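Local structure of P35 antigen (4ALY) at residues S111-N116 with L165-L170; L153-Q158 with D229-N234. The protein is an outer surface lipoprotein of the Lyme disease spirochaete that is critical for infection after a tick bite. All coordinates share one frame; numbering follows the deposited sequence.

Contact 1: residues S111-N116 with L165-L170; sequences SKIFFN and LVKETL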
ATOM      1  N   SER A 111      -8.664 -12.259  10.534  1.00 17.53           N
ATOM      2  CA  SER A 111      -9.978 -12.625  11.105  1.00 18.38           C
ATOM      3  C   SER A 111     -10.267 -11.914  12.455  1.00 17.52           C
ATOM      4  O   SER A 111     -11.258 -12.228  13.044  1.00 18.59           O
ATOM      5  CB  SER A 111     -10.165 -14.141  11.209  1.00 15.13           C
ATOM      6  OG  SER A 111      -9.359 -14.632  12.249  1.00 15.76           O
ATOM      7  N   LYS A 112      -9.409 -11.001  12.898  1.00 17.04           N
ATOM      8  CA  LYS A 112      -9.627 -10.205  14.130  1.00 19.61           C
ATOM      9  C   LYS A 112      -9.746  -8.700  13.893  1.00 21.22           C
ATOM     10  O   LYS A 112     -10.044  -7.973  14.837  1.00 26.88           O
ATOM     11  CB  LYS A 112      -8.480 -10.310  15.133  1.00 19.62           C
ATOM     12  CG  LYS A 112      -7.877 -11.691  15.370  1.00 20.72           C
ATOM     13  CD  LYS A 112      -8.805 -12.509  16.236  1.00 21.95           C
ATOM     14  CE  LYS A 112      -8.019 -13.588  16.973  1.00 23.22           C
ATOM     15  NZ  LYS A 112      -9.176 -14.419  17.413  1.00 25.06           N
ATOM     16  N   ILE A 113      -9.501  -8.216  12.683  1.00 19.19           N
ATOM     17  CA  ILE A 113      -9.503  -6.793  12.460  1.00 19.05           C
ATOM     18  C   ILE A 113     -10.585  -6.461  11.423  1.00 18.59           C
ATOM     19  O   ILE A 113     -11.011  -7.350  10.709  1.00 18.78           O
ATOM     20  CB  ILE A 113      -8.121  -6.315  11.934  1.00 19.17           C
ATOM     21  CG1 ILE A 113      -7.816  -7.027  10.586  1.00 17.70           C
ATOM     22  CG2 ILE A 113      -7.032  -6.517  13.006  1.00 16.32           C
ATOM     23  CD1 ILE A 113      -6.769  -6.354   9.740  1.00 17.20           C
ATOM     24  N   PHE A 114     -10.975  -5.185  11.353  1.00 18.63           N
ATOM     25  CA  PHE A 114     -11.930  -4.617  10.372  1.00 21.22           C
ATOM     26  C   PHE A 114     -11.298  -3.621   9.424  1.00 22.51           C
ATOM     27  O   PHE A 114     -10.440  -2.847   9.812  1.00 22.30           O
ATOM     28  CB  PHE A 114     -13.062  -3.892  11.071  1.00 18.33           C
ATOM     29  CG  PHE A 114     -13.781  -4.775  11.997  1.00 20.36           C
ATOM     30  CD1 PHE A 114     -14.736  -5.665  11.512  1.00 18.35           C
ATOM     31  CD2 PHE A 114     -13.450  -4.795  13.358  1.00 19.55           C
ATOM     32  CE1 PHE A 114     -15.365  -6.541  12.366  1.00 19.01           C
ATOM     33  CE2 PHE A 114     -14.099  -5.679  14.218  1.00 18.86           C
ATOM     34  CZ  PHE A 114     -15.072  -6.524  13.721  1.00 18.35           C
ATOM     35  N   PHE A 115     -11.804  -3.585   8.203  1.00 23.49           N
ATOM     36  CA  PHE A 115     -11.233  -2.723   7.221  1.00 26.09           C
ATOM     37  C   PHE A 115     -11.287  -1.263   7.675  1.00 26.80           C
ATOM     38  O   PHE A 115     -10.273  -0.569   7.691  1.00 27.16           O
ATOM     39  CB  PHE A 115     -11.909  -2.942   5.847  1.00 24.37           C
ATOM     40  CG  PHE A 115     -11.275  -2.149   4.736  1.00 22.98           C
ATOM     41  CD1 PHE A 115      -9.951  -2.363   4.369  1.00 22.69           C
ATOM     42  CD2 PHE A 115     -11.992  -1.175   4.061  1.00 23.88           C
ATOM     43  CE1 PHE A 115      -9.371  -1.612   3.337  1.00 22.34           C
ATOM     44  CE2 PHE A 115     -11.414  -0.425   3.014  1.00 22.35           C
ATOM     45  CZ  PHE A 115     -10.107  -0.646   2.655  1.00 20.94           C
ATOM     46  N   ASN A 116     -12.483  -0.801   8.007  1.00 29.80           N
ATOM     47  CA  ASN A 116     -12.676   0.570   8.516  1.00 36.54           C
ATOM     48  C   ASN A 116     -13.742   0.491   9.605  1.00 42.69           C
ATOM     49  O   ASN A 116     -14.465  -0.531   9.691  1.00 44.17           O
ATOM     50  CB  ASN A 116     -13.028   1.583   7.405  1.00 31.61           C
ATOM     51  CG  ASN A 116     -14.197   1.123   6.556  1.00 34.99           C
ATOM     52  OD1 ASN A 116     -15.122   0.480   7.054  1.00 41.17           O
ATOM     53  ND2 ASN A 116     -14.144   1.398   5.273  1.00 30.03           N
ATOM     54  N   LEU A 165      -2.676  -0.964  16.210  1.00 16.59           N
ATOM     55  CA  LEU A 165      -1.528  -0.483  15.449  1.00 14.99           C
ATOM     56  C   LEU A 165      -1.178  -1.393  14.222  1.00 14.23           C
ATOM     57  O   LEU A 165      -0.804  -0.864  13.143  1.00 13.54           O
ATOM     58  CB  LEU A 165      -0.371  -0.327  16.365  1.00 14.45           C
ATOM     59  CG  LEU A 165       0.899   0.156  15.708  1.00 13.03           C
ATOM     60  CD1 LEU A 165       0.710   1.559  15.102  1.00 12.92           C
ATOM     61  CD2 LEU A 165       1.927   0.157  16.831  1.00 12.35           C
ATOM     62  N   VAL A 166      -1.404  -2.709  14.386  1.00 12.70           N
ATOM     63  CA  VAL A 166      -1.297  -3.712  13.309  1.00 13.82           C
ATOM     64  C   VAL A 166      -2.170  -3.441  12.121  1.00 15.06           C
ATOM     65  O   VAL A 166      -1.688  -3.327  11.002  1.00 16.71           O
ATOM     66  CB  VAL A 166      -1.519  -5.144  13.824  1.00 12.95           C
ATOM     67  CG1 VAL A 166      -1.616  -6.122  12.660  1.00 12.15           C
ATOM     68  CG2 VAL A 166      -0.395  -5.509  14.792  1.00 12.27           C
ATOM     69  N   LYS A 167      -3.451  -3.278  12.389  1.00 16.95           N
ATOM     70  CA  LYS A 167      -4.433  -2.854  11.420  1.00 18.55           C
ATOM     71  C   LYS A 167      -3.978  -1.518  10.763  1.00 20.78           C
ATOM     72  O   LYS A 167      -3.754  -1.471   9.544  1.00 22.78           O
ATOM     73  CB  LYS A 167      -5.794  -2.762  12.139  1.00 18.24           C
ATOM     74  CG  LYS A 167      -6.959  -2.405  11.267  1.00 18.82           C
ATOM     75  CD  LYS A 167      -7.107  -0.900  11.189  1.00 19.97           C
ATOM     76  CE  LYS A 167      -8.191  -0.543  10.175  1.00 20.28           C
ATOM     77  NZ  LYS A 167      -7.922   0.844   9.691  1.00 18.56           N
ATOM     78  N   GLU A 168      -3.772  -0.467  11.569  1.00 21.72           N
ATOM     79  CA  GLU A 168      -3.405   0.875  11.063  1.00 21.88           C
ATOM     80  C   GLU A 168      -2.217   0.680  10.067  1.00 19.80           C
ATOM     81  O   GLU A 168      -2.258   1.099   8.897  1.00 19.27           O
ATOM     82  CB  GLU A 168      -2.961   1.728  12.281  1.00 26.73           C
ATOM     83  CG  GLU A 168      -3.311   3.216  12.468  1.00 32.94           C
ATOM     84  CD  GLU A 168      -3.322   3.637  13.978  1.00 40.50           C
ATOM     85  OE1 GLU A 168      -4.280   3.224  14.717  1.00 44.26           O
ATOM     86  OE2 GLU A 168      -2.389   4.376  14.469  1.00 44.10           O
ATOM     87  N   THR A 169      -1.176   0.013  10.532  1.00 18.15           N
ATOM     88  CA  THR A 169       0.020  -0.223   9.737  1.00 19.31           C
ATOM     89  C   THR A 169      -0.275  -0.904   8.377  1.00 20.53           C
ATOM     90  O   THR A 169       0.221  -0.476   7.354  1.00 21.07           O
ATOM     91  CB  THR A 169       0.979  -1.081  10.560  1.00 19.86           C
ATOM     92  OG1 THR A 169       1.284  -0.393  11.799  1.00 19.00           O
ATOM     93  CG2 THR A 169       2.201  -1.419   9.781  1.00 18.85           C
ATOM     94  N   LEU A 170      -1.136  -1.924   8.379  1.00 20.06           N
ATOM     95  CA  LEU A 170      -1.330  -2.730   7.209  1.00 18.82           C
ATOM     96  C   LEU A 170      -2.288  -2.014   6.258  1.00 18.54           C
ATOM     97  O   LEU A 170      -2.140  -2.027   5.029  1.00 16.72           O
ATOM     98  CB  LEU A 170      -1.859  -4.124   7.617  1.00 16.73           C
ATOM     99  CG  LEU A 170      -0.892  -5.169   8.214  1.00 18.08           C
ATOM    100  CD1 LEU A 170      -1.632  -6.489   8.510  1.00 17.29           C
ATOM    101  CD2 LEU A 170       0.296  -5.436   7.288  1.00 16.83           C
TER
HETATM  102  O   HOH W   1      -9.413   2.432   7.879  1.00 44.57           O

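Contact 2: residues L153-Q158 with D229-N234; sequences LSKLSQ and DEYNTN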
ATOM      1  N   LEU A 153       3.662  -9.902  13.117  1.00 15.48           N
ATOM      2  CA  LEU A 153       2.550  -9.026  13.409  1.00 14.68           C
ATOM      3  C   LEU A 153       1.439  -9.806  14.107  1.00 15.35           C
ATOM      4  O   LEU A 153       0.670  -9.225  14.822  1.00 17.28           O
ATOM      5  CB  LEU A 153       2.012  -8.359  12.145  1.00 13.51           C
ATOM      6  CG  LEU A 153       2.859  -7.277  11.465  1.00 12.59           C
ATOM      7  CD1 LEU A 153       2.151  -6.695  10.241  1.00 11.61           C
ATOM      8  CD2 LEU A 153       3.377  -6.183  12.389  1.00 11.36           C
ATOM      9  N   SER A 154       1.388 -11.116  13.926  1.00 15.65           N
ATOM     10  CA  SER A 154       0.424 -11.956  14.590  1.00 15.11           C
ATOM     11  C   SER A 154       0.770 -12.011  16.064  1.00 16.81           C
ATOM     12  O   SER A 154      -0.107 -12.303  16.905  1.00 18.85           O
ATOM     13  CB  SER A 154       0.556 -13.384  14.093  1.00 15.30           C
ATOM     14  OG  SER A 154      -0.141 -13.574  12.898  1.00 15.43           O
ATOM     15  N   LYS A 155       2.031 -11.785  16.406  1.00 16.37           N
ATOM     16  CA  LYS A 155       2.387 -11.867  17.820  1.00 17.57           C
ATOM     17  C   LYS A 155       1.753 -10.660  18.514  1.00 17.96           C
ATOM     18  O   LYS A 155       1.219 -10.815  19.604  1.00 17.04           O
ATOM     19  CB  LYS A 155       3.881 -11.940  18.033  1.00 18.82           C
ATOM     20  CG  LYS A 155       4.471 -13.285  17.619  1.00 22.39           C
ATOM     21  CD  LYS A 155       5.858 -13.426  18.210  1.00 27.52           C
ATOM     22  CE  LYS A 155       6.175 -14.890  18.459  1.00 32.54           C
ATOM     23  NZ  LYS A 155       7.642 -15.011  18.584  1.00 31.05           N
ATOM     24  N   LEU A 156       1.760  -9.494  17.837  1.00 17.17           N
ATOM     25  CA  LEU A 156       1.133  -8.279  18.329  1.00 16.76           C
ATOM     26  C   LEU A 156      -0.388  -8.332  18.243  1.00 17.12           C
ATOM     27  O   LEU A 156      -1.079  -7.873  19.143  1.00 18.37           O
ATOM     28  CB  LEU A 156       1.589  -7.077  17.511  1.00 15.26           C
ATOM     29  CG  LEU A 156       2.999  -6.562  17.695  1.00 14.78           C
ATOM     30  CD1 LEU A 156       3.373  -5.513  16.633  1.00 12.70           C
ATOM     31  CD2 LEU A 156       3.196  -6.058  19.153  1.00 14.94           C
ATOM     32  N   SER A 157      -0.927  -8.850  17.155  1.00 16.38           N
ATOM     33  CA  SER A 157      -2.371  -8.860  16.991  1.00 16.00           C
ATOM     34  C   SER A 157      -3.066  -9.776  18.051  1.00 16.37           C
ATOM     35  O   SER A 157      -4.234  -9.581  18.426  1.00 14.79           O
ATOM     36  CB  SER A 157      -2.712  -9.252  15.552  1.00 16.69           C
ATOM     37  OG  SER A 157      -4.127  -9.200  15.290  1.00 18.00           O
ATOM     38  N   GLN A 158      -2.325 -10.758  18.570  1.00 18.48           N
ATOM     39  CA  GLN A 158      -2.805 -11.589  19.694  1.00 18.68           C
ATOM     40  C   GLN A 158      -3.064 -10.792  21.011  1.00 19.31           C
ATOM     41  O   GLN A 158      -3.600 -11.319  22.007  1.00 19.07           O
ATOM     42  CB  GLN A 158      -1.820 -12.748  19.905  1.00 20.45           C
ATOM     43  CG  GLN A 158      -1.921 -13.812  18.810  1.00 23.61           C
ATOM     44  CD  GLN A 158      -1.003 -15.000  18.999  1.00 25.45           C
ATOM     45  OE1 GLN A 158       0.201 -14.926  18.766  1.00 30.89           O
ATOM     46  NE2 GLN A 158      -1.569 -16.109  19.384  1.00 26.82           N
ATOM     47  N   ASP A 229      14.225  -8.006  10.058  1.00 20.73           N
ATOM     48  CA  ASP A 229      15.632  -8.173  10.521  1.00 22.97           C
ATOM     49  C   ASP A 229      15.741  -7.932  11.995  1.00 23.34           C
ATOM     50  O   ASP A 229      16.318  -8.750  12.647  1.00 27.70           O
ATOM     51  CB  ASP A 229      16.657  -7.249   9.797  1.00 22.54           C
ATOM     52  CG  ASP A 229      16.732  -7.513   8.296  1.00 24.25           C
ATOM     53  OD1 ASP A 229      16.612  -8.683   7.847  1.00 25.62           O
ATOM     54  OD2 ASP A 229      16.911  -6.545   7.538  1.00 28.02           O
ATOM     55  N   GLU A 230      15.212  -6.818  12.525  1.00 23.53           N
ATOM     56  CA  GLU A 230      15.285  -6.539  13.962  1.00 24.98           C
ATOM     57  C   GLU A 230      14.669  -7.698  14.734  1.00 26.06           C
ATOM     58  O   GLU A 230      15.268  -8.198  15.669  1.00 27.13           O
ATOM     59  CB  GLU A 230      14.612  -5.202  14.294  1.00 29.80           C
ATOM     60  CG  GLU A 230      15.169  -4.038  13.453  1.00 31.49           C
ATOM     61  CD  GLU A 230      14.239  -2.818  13.314  1.00 37.33           C
ATOM     62  OE1 GLU A 230      13.202  -2.696  14.013  1.00 39.70           O
ATOM     63  OE2 GLU A 230      14.556  -1.938  12.484  1.00 40.85           O
ATOM     64  N   TYR A 231      13.515  -8.200  14.292  1.00 25.99           N
ATOM     65  CA  TYR A 231      12.922  -9.352  14.940  1.00 25.58           C
ATOM     66  C   TYR A 231      13.839 -10.594  14.947  1.00 29.05           C
ATOM     67  O   TYR A 231      14.154 -11.140  16.040  1.00 28.03           O
ATOM     68  CB  TYR A 231      11.554  -9.641  14.344  1.00 23.63           C
ATOM     69  CG  TYR A 231      10.868 -10.849  14.945  1.00 22.76           C
ATOM     70  CD1 TYR A 231      11.050 -12.149  14.390  1.00 24.01           C
ATOM     71  CD2 TYR A 231      10.029 -10.706  16.042  1.00 19.85           C
ATOM     72  CE1 TYR A 231      10.410 -13.260  14.922  1.00 22.57           C
ATOM     73  CE2 TYR A 231       9.396 -11.797  16.599  1.00 20.32           C
ATOM     74  CZ  TYR A 231       9.571 -13.058  16.038  1.00 23.37           C
ATOM     75  OH  TYR A 231       8.909 -14.106  16.616  1.00 23.57           O
ATOM     76  N   ASN A 232      14.331 -10.998  13.765  1.00 30.72           N
ATOM     77  CA  ASN A 232      15.204 -12.211  13.653  1.00 31.63           C
ATOM     78  C   ASN A 232      16.513 -12.017  14.461  1.00 32.61           C
ATOM     79  O   ASN A 232      17.035 -12.956  15.039  1.00 34.88           O
ATOM     80  CB  ASN A 232      15.478 -12.662  12.160  1.00 30.76           C
ATOM     81  CG  ASN A 232      14.196 -12.938  11.319  1.00 29.88           C
ATOM     82  OD1 ASN A 232      14.161 -12.694  10.111  1.00 33.46           O
ATOM     83  ND2 ASN A 232      13.168 -13.433  11.941  1.00 29.57           N
ATOM     84  N   THR A 233      16.980 -10.780  14.562  1.00 34.40           N
ATOM     85  CA  THR A 233      18.257 -10.423  15.235  1.00 40.15           C
ATOM     86  C   THR A 233      18.273 -10.301  16.781  1.00 42.41           C
ATOM     87  O   THR A 233      19.327 -10.293  17.410  1.00 44.80           O
ATOM     88  CB  THR A 233      18.774  -9.110  14.593  1.00 43.59           C
ATOM     89  OG1 THR A 233      19.653  -9.459  13.512  1.00 49.20           O
ATOM     90  CG2 THR A 233      19.476  -8.134  15.596  1.00 42.17           C
ATOM     91  N   ASN A 234      17.099 -10.199  17.389  1.00 44.31           N
ATOM     92  CA  ASN A 234      16.976  -9.689  18.741  1.00 38.52           C
ATOM     93  C   ASN A 234      15.910 -10.498  19.477  1.00 35.15           C
ATOM     94  O   ASN A 234      14.715 -10.219  19.418  1.00 27.81           O
ATOM     95  CB  ASN A 234      16.668  -8.185  18.670  1.00 41.19           C
ATOM     96  CG  ASN A 234      16.424  -7.539  20.033  1.00 46.86           C
ATOM     97  OD1 ASN A 234      16.395  -8.204  21.090  1.00 51.17           O
ATOM     98  ND2 ASN A 234      16.222  -6.226  20.011  1.00 43.80           N
TER

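Contact 1: residues S111-N116 with L165-L170
Lys167 reaches from helix 163-189 to the loop residues Ile113, Phe114 and Phe115, packing an irregular loop against a helix. Its aliphatic stem lies obliquely across Ile113. Lys167 CB stands 4.0 Å from Ile113 CG2. Ile113 is buried, and its side chain also meets Ile171 one turn further along the helix.

Further out, the lysine follows the loop backbone. Its CE lies 3.2 Å from both Phe114 O and Phe115 O, so polarised C-H groups probably face these two carbonyls. The torsions explain the path: CG is anti to the backbone N (chi1 -177°), and a bend at chi2 (-88°) turns the stem along the loop. The amino group is then carried close to Phe115 O.

The two rings next to these carbonyls take their partners elsewhere. Phe114 meets the ring of His122, and Phe115 packs edge-to-face with Phe175 of the same helix 163-189. Backbone hydrogen bonds between Ile113 and Phe123 tie the loop to its own return limb.

A water completes the link. It accepts a hydrogen bond from Lys167 NZ at 2.8 Å and donates one to Phe115 O at 3.1 Å.

Contact 2: residues L153-Q158 with D229-N234
Lys155 and Tyr231 form a small polar contact at the protein surface, near the C-terminal ends of helix 143-157 and helix 200-233. It buries only 84 Å². The side chains meet at their ends. The centre of the contact lies about 20 Å from the centre of the chain.

The link is a hydrogen bond from Lys155 NZ to Tyr231 OH. At 2.5 Å it is short, and its exact length should be read with caution. The CE-NZ-OH angle is about 114°, close to tetrahedral. The ammonium group approaches the edge of the ring, in its plane, and does not lie over a face. This is therefore not a cation-pi contact. Lys155 CE follows at 3.4 Å from Tyr231 OH, and the two side chains cross at about a right angle.

The CB atoms of both residues are directed toward the other helix. Tyr231 CG is anti to the backbone N (chi1 179°), which sends the ring out from the helix. The lysine chain is extended beyond CG and supplies the rest of the span. Asn232 ND2 also lies in the ring plane, 3.5 Å from Tyr231 CD1.

Gln238 of the short helix 235-239 joins both partners. Its backbone O accepts a further hydrogen bond from Lys155 NZ, and its side-chain NE2 donates one to the backbone Tyr231 O. The ammonium group thus has two oxygen partners, Tyr231 OH and Gln238 O. Glu230, the neighbour of Tyr231, forms a salt bridge with Lys251.

Between helix 200-233 and helix 235-239 stands Asn234. Its OD1 bonds to Asp236 N. This is an N-cap at a tight junction between consecutive helices, here at one end of an all-helical fold.

In the fold
From the N terminus, the chain first reaches 111-116, in the loop after helix 106-110. It then passes 153-158 on helix 143-157 and comes back alongside the loop with 165-170, near the start of helix 163-189. This closes contact 1 over 48 intervening residues. Contact 2 closes later, when the end of helix 200-233 comes back to 153-158 after 70 residues. The two closures cross, because their segments alternate along the chain. Their centres are about 16 Å apart. They also touch: Leu170 packs on Leu153, and Val166 packs on Leu156. Helix 143-157 and helix 163-189 thus join the loop of contact 1 to the long helix of contact 2.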